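Local coordinates for protein putative monooxygenase (Fusobacterium nucleatum subsp. nucleatum, PDB 3MCS) that probably acts as a monooxygenase of the antibiotic-biosynthesis monooxygenase family, with two such regions in one chain, at residues 43-48 with 149-154. Sequence-based numbering, arbitrary orientation.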
loop_
_atom_site.group_PDB
_atom_site.type_symbol
_atom_site.label_atom_id
_atom_site.label_comp_id
_atom_site.label_asym_id
_atom_site.label_seq_id
_atom_site.Cartn_x
_atom_site.Cartn_y
_atom_site.Cartn_z
ATOM N N GLY A 43 1.859 6.646 -8.323
ATOM C CA GLY A 43 2.900 5.887 -7.695
ATOM C C GLY A 43 2.667 4.383 -7.743
ATOM O O GLY A 43 1.531 3.913 -7.799
ATOM N N LEU A 44 3.766 3.636 -7.765
ATOM C CA LEU A 44 3.741 2.164 -7.723
ATOM C C LEU A 44 4.745 1.711 -6.673
ATOM O O LEU A 44 5.831 2.261 -6.585
ATOM C CB LEU A 44 4.000 1.510 -9.094
ATOM C CG LEU A 44 2.716 1.395 -9.918
ATOM C CD1 LEU A 44 2.397 2.701 -10.537
ATOM C CD2 LEU A 44 2.853 0.347 -10.995
ATOM N N PHE A 45 4.359 0.727 -5.872
ATOM C CA PHE A 45 5.190 0.271 -4.778
ATOM C C PHE A 45 5.232 -1.243 -4.725
ATOM O O PHE A 45 4.261 -1.859 -4.369
ATOM C CB PHE A 45 4.595 0.825 -3.494
ATOM C CG PHE A 45 4.316 2.305 -3.553
ATOM C CD1 PHE A 45 3.156 2.780 -4.124
ATOM C CD2 PHE A 45 5.217 3.217 -3.032
ATOM C CE1 PHE A 45 2.889 4.143 -4.193
ATOM C CE2 PHE A 45 4.956 4.583 -3.086
ATOM C CZ PHE A 45 3.789 5.042 -3.674
ATOM N N ALA A 46 6.342 -1.844 -5.115
ATOM C CA ALA A 46 6.490 -3.298 -5.064
ATOM C C ALA A 46 7.276 -3.693 -3.825
ATOM O O ALA A 46 8.354 -3.162 -3.585
ATOM C CB ALA A 46 7.199 -3.796 -6.305
ATOM N N ALA A 47 6.723 -4.612 -3.044
ATOM C CA ALA A 47 7.351 -5.125 -1.834
ATOM C C ALA A 47 7.156 -6.634 -1.769
ATOM O O ALA A 47 6.442 -7.201 -2.587
ATOM C CB ALA A 47 6.743 -4.475 -0.610
ATOM N N THR A 48 7.766 -7.283 -0.784
ATOM C CA THR A 48 7.681 -8.726 -0.644
ATOM C C THR A 48 7.555 -9.120 0.822
ATOM O O THR A 48 8.167 -8.496 1.681
ATOM C CB THR A 48 8.961 -9.432 -1.203
ATOM O OG1 THR A 48 9.257 -8.988 -2.523
ATOM C CG2 THR A 48 8.790 -10.905 -1.240
ATOM N N LEU A 149 5.179 8.162 3.627
ATOM C CA LEU A 149 3.891 7.893 2.963
ATOM C C LEU A 149 2.879 7.201 3.867
ATOM O O LEU A 149 3.249 6.359 4.655
ATOM C CB LEU A 149 4.159 7.011 1.715
ATOM C CG LEU A 149 3.064 6.470 0.816
ATOM C CD1 LEU A 149 3.651 5.990 -0.504
ATOM C CD2 LEU A 149 2.295 5.352 1.471
ATOM N N VAL A 150 1.614 7.587 3.754
ATOM C CA VAL A 150 0.538 6.914 4.448
ATOM C C VAL A 150 -0.672 6.878 3.513
ATOM O O VAL A 150 -1.167 7.933 3.116
ATOM C CB VAL A 150 0.144 7.578 5.814
ATOM C CG1 VAL A 150 1.293 7.520 6.782
ATOM C CG2 VAL A 150 -0.329 9.029 5.636
ATOM N N TYR A 151 -1.097 5.685 3.097
ATOM C CA TYR A 151 -2.329 5.555 2.334
ATOM C C TYR A 151 -3.318 4.781 3.207
ATOM O O TYR A 151 -3.040 3.646 3.592
ATOM C CB TYR A 151 -2.161 4.832 0.993
ATOM C CG TYR A 151 -1.221 5.450 -0.031
ATOM C CD1 TYR A 151 -0.876 6.815 -0.013
ATOM C CD2 TYR A 151 -0.762 4.683 -1.096
ATOM C CE1 TYR A 151 -0.031 7.363 -0.975
ATOM C CE2 TYR A 151 0.076 5.218 -2.058
ATOM C CZ TYR A 151 0.434 6.561 -2.010
ATOM O OH TYR A 151 1.262 7.084 -2.990
ATOM N N LEU A 152 -4.453 5.398 3.510
ATOM C CA LEU A 152 -5.474 4.797 4.363
ATOM C C LEU A 152 -6.798 4.761 3.636
ATOM O O LEU A 152 -7.269 5.791 3.135
ATOM C CB LEU A 152 -5.657 5.616 5.644
ATOM C CG LEU A 152 -6.770 5.178 6.607
ATOM C CD1 LEU A 152 -6.468 3.819 7.249
ATOM C CD2 LEU A 152 -6.960 6.213 7.667
ATOM N N GLY A 153 -7.415 3.589 3.592
ATOM C CA GLY A 153 -8.713 3.454 2.939
ATOM C C GLY A 153 -9.484 2.223 3.358
ATOM O O GLY A 153 -9.004 1.434 4.169
ATOM N N THR A 154 -10.681 2.069 2.801
ATOM C CA THR A 154 -11.547 0.949 3.133
ATOM C C THR A 154 -11.800 0.102 1.888
ATOM O O THR A 154 -11.919 0.609 0.781
ATOM C CB THR A 154 -12.859 1.450 3.755
ATOM O OG1 THR A 154 -13.526 2.355 2.861
ATOM C CG2 THR A 154 -12.566 2.190 5.065
#
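With CG anti to the carbonyl carbon and beside the backbone N in both F45 (chi1 -50°) and Y151 (chi1 -61°), the two rings reach each other inside the antiparallel barrel; F45 there meets Y151 and L149, whose CG is anti to the backbone N, coming from the opposite direction. This is the dimeric alpha-beta barrel fold, here built within one chain: strand 41-49 belongs to the first antibiotic biosynthesis monooxygenase family region and strand 147-155 to the second. Strand 41-49 pairs with 55-62 and 194-209, strand 147-155 with 91-104 and 161-168, and no hydrogen bond crosses the contact; side chains alone bridge the interior, and all three are buried near the centre of the chain. The aromatic pair is an offset edge-to-face stack, Y151 presenting its edge to the face of F45, with centroids 5.7 Å apart and planes at 83°. At that edge, F45 CE1 lies 3.7 Å from Y151 CE2. L149 divides its two methyls: CD1 meets F45 at CE2 and CZ, while CD2 sits over the centre of the Y151 ring, 3.7 Å above its plane. F165 of strand 161-168 adds another edge-to-face partner to F45 and also touches L149. Y151 OH is hydrogen-bonded to D104 OD2 and lies 3.3 Å from F45 CZ.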